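Local coordinates for stringent starvation protein A homolog (PDB 3LYK) that probably forms an equimolar complex with the RNA polymerase holoenzyme, but not with the core enzyme, and belongs to the glutathione S-transferase superfamily, at residues T8-K13 and A35-Q40; D15-Q20 and D105-L110. All coordinates share one frame; numbering follows the deposited sequence. Where two conformers were deposited one is given.

In the fold
From the N terminus, strand 3-11 runs out into a short turn that leads to helix 16-27, and strand 30-36 then returns beside the first strand. Interaction 1 closes this loop by pairing residues 8-13 with 35-40, so that helix 16-27 becomes the crossover of a beta-alpha-beta unit. Interaction 2 starts inside that loop, near the start of the same helix, and closes a much longer one by meeting residues 105-110 of helix 89-115. The two contacts therefore cross along the chain. They also touch, where Cys-18 packs on Ser-11 and Asn-12. Interaction 1 lies within the thioredoxin-like N-terminal domain; interaction 2 joins that domain to the helical C-terminal one.

Interaction 1: residues T8-K13 and A35-Q40; sequences TLFSNK and AEVDLQ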
# COMPACT_ATOMS: atom_id res chain seq x y z
N THR B 8 16.03 -14.58 -4.90
CA THR B 8 15.55 -14.72 -6.27
C THR B 8 14.42 -13.73 -6.45
O THR B 8 13.52 -13.66 -5.60
CB THR B 8 15.01 -16.15 -6.52
OG1 THR B 8 16.06 -17.09 -6.32
CG2 THR B 8 14.47 -16.32 -7.94
N LEU B 9 14.50 -12.94 -7.53
CA LEU B 9 13.44 -12.09 -7.96
C LEU B 9 12.77 -12.67 -9.21
O LEU B 9 13.40 -12.78 -10.27
CB LEU B 9 13.96 -10.69 -8.27
CG LEU B 9 12.90 -9.72 -8.76
CD1 LEU B 9 12.05 -9.34 -7.56
CD2 LEU B 9 13.52 -8.46 -9.41
N PHE B 10 11.49 -13.02 -9.08
CA PHE B 10 10.67 -13.36 -10.24
C PHE B 10 10.16 -12.08 -10.80
O PHE B 10 9.52 -11.28 -10.09
CB PHE B 10 9.48 -14.28 -9.90
CG PHE B 10 9.89 -15.65 -9.47
CD1 PHE B 10 9.94 -16.69 -10.39
CD2 PHE B 10 10.24 -15.89 -8.15
CE1 PHE B 10 10.35 -17.97 -9.99
CE2 PHE B 10 10.66 -17.16 -7.73
CZ PHE B 10 10.71 -18.21 -8.65
N SER B 11 10.45 -11.84 -12.08
CA SER B 11 10.07 -10.57 -12.65
C SER B 11 9.89 -10.67 -14.14
O SER B 11 10.39 -11.62 -14.77
CB SER B 11 11.14 -9.48 -12.38
OG SER B 11 12.36 -9.87 -12.91
N ASN B 12 9.26 -9.64 -14.68
CA ASN B 12 9.19 -9.48 -16.12
C ASN B 12 9.88 -8.19 -16.53
O ASN B 12 9.66 -7.14 -15.89
CB ASN B 12 7.73 -9.51 -16.60
CG ASN B 12 7.61 -9.23 -18.08
OD1 ASN B 12 7.55 -8.08 -18.48
ND2 ASN B 12 7.61 -10.29 -18.90
N LYS B 13 10.71 -8.25 -17.57
CA LYS B 13 11.53 -7.11 -17.99
C LYS B 13 10.78 -5.89 -18.52
O LYS B 13 11.35 -4.83 -18.60
CB LYS B 13 12.57 -7.56 -19.05
CG LYS B 13 11.95 -8.05 -20.37
CD LYS B 13 13.12 -8.23 -21.38
CE LYS B 13 12.93 -9.45 -22.24
NZ LYS B 13 11.78 -9.29 -23.17
N ALA B 35 14.83 -14.21 -12.18
CA ALA B 35 14.16 -15.30 -12.91
C ALA B 35 13.09 -14.65 -13.75
O ALA B 35 12.05 -14.20 -13.23
CB ALA B 35 13.58 -16.35 -11.96
N GLU B 36 13.37 -14.58 -15.05
CA GLU B 36 12.49 -13.90 -15.98
C GLU B 36 11.21 -14.71 -16.12
O GLU B 36 11.24 -15.92 -16.14
CB GLU B 36 13.16 -13.72 -17.37
CG GLU B 36 12.30 -12.92 -18.32
CD GLU B 36 12.20 -11.43 -17.93
OE1 GLU B 36 13.04 -10.95 -17.13
OE2 GLU B 36 11.30 -10.73 -18.44
N VAL B 37 10.07 -14.04 -16.19
CA VAL B 37 8.82 -14.77 -16.34
C VAL B 37 8.00 -14.13 -17.44
O VAL B 37 7.91 -12.90 -17.56
CB VAL B 37 7.95 -14.89 -15.03
CG1 VAL B 37 8.78 -14.96 -13.75
CG2 VAL B 37 6.90 -13.85 -14.96
N ASP B 38 7.38 -15.00 -18.22
CA ASP B 38 6.42 -14.63 -19.25
C ASP B 38 5.06 -14.61 -18.59
O ASP B 38 4.64 -15.60 -17.99
CB ASP B 38 6.50 -15.71 -20.32
CG ASP B 38 5.62 -15.44 -21.53
OD1 ASP B 38 6.18 -15.38 -22.64
OD2 ASP B 38 4.40 -15.30 -21.38
N LEU B 39 4.36 -13.49 -18.69
CA LEU B 39 3.05 -13.33 -18.05
C LEU B 39 1.95 -14.31 -18.50
O LEU B 39 1.06 -14.60 -17.72
CB LEU B 39 2.57 -11.86 -18.10
CG LEU B 39 3.65 -10.94 -17.46
CD1 LEU B 39 3.50 -9.47 -17.83
CD2 LEU B 39 3.68 -11.09 -15.95
N GLN B 40 2.04 -14.84 -19.72
CA GLN B 40 1.03 -15.82 -20.18
C GLN B 40 1.38 -17.25 -19.80
O GLN B 40 0.56 -18.13 -19.89
CB GLN B 40 0.88 -15.75 -21.69
CG GLN B 40 0.92 -14.34 -22.22
CD GLN B 40 -0.05 -13.45 -21.50
OE1 GLN B 40 0.23 -12.28 -21.25
NE2 GLN B 40 -1.20 -14.01 -21.14
O HOH W 1 13.17 -9.02 -15.40
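The carboxylate of Glu-36 reaches over to the chain just beyond strand 3-11 and takes the backbone N of Lys-13 on the syn lone pair of OE2, at 2.7 Å. Two torsions put it there: CG stands anti to the backbone N (chi1 -176°), and a bend at chi2 (70°) swings the carboxylate back toward the neighbouring strand. The side chain of Lys-13 crosses that of Glu-36 at about a right angle, and its CG rests against OE2. OE1, the other oxygen, accepts from a water that is also bound to Ser-11 OG, so both oxygens are held. Beside this carboxylate, Asn-12 sends its amide to the chain just past the other strand. ND2 donates an almost straight bond to Val-37 O, at 2.9 Å, with donor and acceptor in each other's planes; OD1 accepts from the N of Asp-14, which fixes the flip of the amide. Leu-39 CD1 leans on CG of the same amide.

Phe-10 and Ala-35 share one face of the sheet, and Val-37, just past the strand, adds to it. Val-37 CG1 meets the ring edge of Phe-10 in plane, 4.0 Å from CD1, the two side chains crossing at about a right angle. Ala-35 CB touches the same CD1 obliquely. Helix 44-49 also packs on Phe-10, through Leu-46 and Leu-49.

Between the two faces the backbones pair in parallel. Ala-35 N donates to Leu-9 O at 2.8 Å, and Ser-11 N to Ala-35 O. Val-37 N donates to Ser-11 O in a distinctly bent bond (138°). The side-chain bonds of Asn-12 and Glu-36 carry the pairing on past the strand ends. Two neighbouring parallel strands joined through helix 16-27 form the beta-alpha-beta unit that opens the thioredoxin-like N-terminal domain of the glutathione S-transferase superfamily.

Interaction 2: residues D15-Q20 and D105-L110; sequences DIYCHQ and DWYPTL
Tyr-107 projects from helix 89-115 toward the first turns of helix 16-27, and Ile-16 comes down on its ring. The CD1 methyl of Ile-16 lies over one face as a CH-pi contact, 3.9 Å from the ring centroid and offset toward the rim on the CZ side. CG1 stands anti to the backbone N (chi1 -170°) and the chain stays extended, which carries CD1 far enough to meet Leu-110 CD2 as well, tip to tip at 3.5 Å. Pro-159 of helix 152-165 also packs against Ile-16.

The segment axes stay 13.5 Å apart, so these long side chains bridge the gap where backbones cannot pack closely. The contact is part of the interface between the thioredoxin-like and all-helical domains of the glutathione S-transferase fold.

The Tyr-17 and Tyr-107 side chains run alongside each other, pointing opposite ways, with their ring planes inclined at 51°. The OH of Tyr-17 lies by the edge of the Tyr-107 ring, 3.5 Å from CD2, and is hydrogen-bonded to Glu-103 one turn earlier in helix 89-115.

At the far end of the Tyr-107 ring, Gln-20 NE2 donates to OH over 3.0 Å in a rather bent bond (146°). That buried hydroxyl is also hydrogen-bonded to Tyr-156 O of helix 152-165, while Gln-20 OE1 pairs with Ser-68 OG of helix 68-78.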
# COMPACT_ATOMS: atom_id res chain seq x y z
N ASP B 15 7.75 -4.95 -17.07
CA ASP B 15 6.77 -4.58 -16.04
C ASP B 15 7.34 -3.44 -15.15
O ASP B 15 8.45 -3.55 -14.65
CB ASP B 15 6.40 -5.83 -15.24
CG ASP B 15 5.43 -5.53 -14.12
OD1 ASP B 15 4.23 -5.41 -14.40
OD2 ASP B 15 5.85 -5.39 -12.95
N ILE B 16 6.58 -2.36 -15.00
CA ILE B 16 7.05 -1.17 -14.31
C ILE B 16 7.33 -1.40 -12.81
O ILE B 16 8.28 -0.82 -12.25
CB ILE B 16 6.10 0.04 -14.58
CG1 ILE B 16 6.71 1.34 -14.08
CG2 ILE B 16 4.65 -0.18 -14.01
CD1 ILE B 16 6.01 2.55 -14.60
N TYR B 17 6.53 -2.28 -12.21
CA TYR B 17 6.67 -2.69 -10.80
C TYR B 17 7.94 -3.50 -10.60
O TYR B 17 8.61 -3.33 -9.58
CB TYR B 17 5.43 -3.48 -10.29
CG TYR B 17 4.16 -2.66 -10.49
CD1 TYR B 17 3.93 -1.52 -9.70
CD2 TYR B 17 3.22 -2.99 -11.49
CE1 TYR B 17 2.81 -0.73 -9.89
CE2 TYR B 17 2.06 -2.20 -11.68
CZ TYR B 17 1.88 -1.07 -10.87
OH TYR B 17 0.79 -0.24 -11.02
N CYS B 18 8.29 -4.34 -11.58
CA CYS B 18 9.54 -5.10 -11.49
C CYS B 18 10.70 -4.11 -11.62
O CYS B 18 11.69 -4.19 -10.89
CB CYS B 18 9.62 -6.18 -12.59
SG CYS B 18 8.35 -7.48 -12.23
N HIS B 19 10.52 -3.13 -12.48
CA HIS B 19 11.57 -2.12 -12.65
C HIS B 19 11.84 -1.33 -11.33
O HIS B 19 12.99 -1.15 -10.92
CB HIS B 19 11.26 -1.22 -13.84
CG HIS B 19 12.41 -0.36 -14.24
ND1 HIS B 19 12.32 0.61 -15.22
CD2 HIS B 19 13.69 -0.31 -13.78
CE1 HIS B 19 13.49 1.23 -15.33
NE2 HIS B 19 14.33 0.69 -14.47
N GLN B 20 10.77 -0.89 -10.65
CA GLN B 20 10.92 -0.22 -9.36
C GLN B 20 11.80 -1.04 -8.39
O GLN B 20 12.72 -0.50 -7.75
CB GLN B 20 9.55 -0.04 -8.66
CG GLN B 20 8.53 0.81 -9.41
CD GLN B 20 7.18 0.81 -8.66
OE1 GLN B 20 6.86 -0.13 -7.92
NE2 GLN B 20 6.39 1.81 -8.89
N ASP B 105 -2.89 7.90 -10.17
CA ASP B 105 -3.21 8.88 -11.19
C ASP B 105 -2.41 8.68 -12.52
O ASP B 105 -3.00 8.79 -13.60
CB ASP B 105 -2.91 10.30 -10.69
CG ASP B 105 -3.74 10.70 -9.45
OD1 ASP B 105 -3.47 11.79 -8.90
OD2 ASP B 105 -4.63 9.95 -9.01
N TRP B 106 -1.09 8.43 -12.45
CA TRP B 106 -0.28 8.36 -13.68
C TRP B 106 -0.14 6.97 -14.26
O TRP B 106 -0.27 6.81 -15.46
CB TRP B 106 1.08 8.98 -13.48
CG TRP B 106 1.04 10.43 -13.21
CD1 TRP B 106 -0.01 11.29 -13.42
CD2 TRP B 106 2.12 11.24 -12.74
NE1 TRP B 106 0.34 12.57 -13.07
CE2 TRP B 106 1.65 12.57 -12.65
CE3 TRP B 106 3.46 10.96 -12.39
CZ2 TRP B 106 2.46 13.62 -12.21
CZ3 TRP B 106 4.26 12.01 -11.95
CH2 TRP B 106 3.76 13.32 -11.86
N TYR B 107 0.08 5.95 -13.42
CA TYR B 107 0.30 4.60 -13.93
C TYR B 107 -0.80 4.03 -14.85
O TYR B 107 -0.46 3.31 -15.81
CB TYR B 107 0.66 3.63 -12.79
CG TYR B 107 2.13 3.68 -12.33
CD1 TYR B 107 2.88 4.85 -12.39
CD2 TYR B 107 2.77 2.52 -11.84
CE1 TYR B 107 4.22 4.91 -11.97
CE2 TYR B 107 4.11 2.57 -11.40
CZ TYR B 107 4.82 3.77 -11.48
OH TYR B 107 6.14 3.82 -11.08
N PRO B 108 -2.11 4.28 -14.54
CA PRO B 108 -3.13 3.72 -15.46
C PRO B 108 -3.11 4.38 -16.83
O PRO B 108 -3.38 3.72 -17.80
CB PRO B 108 -4.48 4.01 -14.76
CG PRO B 108 -4.10 4.09 -13.26
CD PRO B 108 -2.72 4.74 -13.26
N THR B 109 -2.81 5.67 -16.88
CA THR B 109 -2.67 6.41 -18.13
C THR B 109 -1.48 5.85 -18.95
O THR B 109 -1.59 5.63 -20.17
CB THR B 109 -2.49 7.90 -17.86
OG1 THR B 109 -3.50 8.32 -16.96
CG2 THR B 109 -2.59 8.76 -19.16
N LEU B 110 -0.37 5.57 -18.27
CA LEU B 110 0.76 4.92 -18.92
C LEU B 110 0.37 3.57 -19.48
O LEU B 110 0.73 3.26 -20.60
CB LEU B 110 1.97 4.78 -17.94
CG LEU B 110 3.23 4.12 -18.50
CD1 LEU B 110 3.80 4.92 -19.70
CD2 LEU B 110 4.29 3.88 -17.39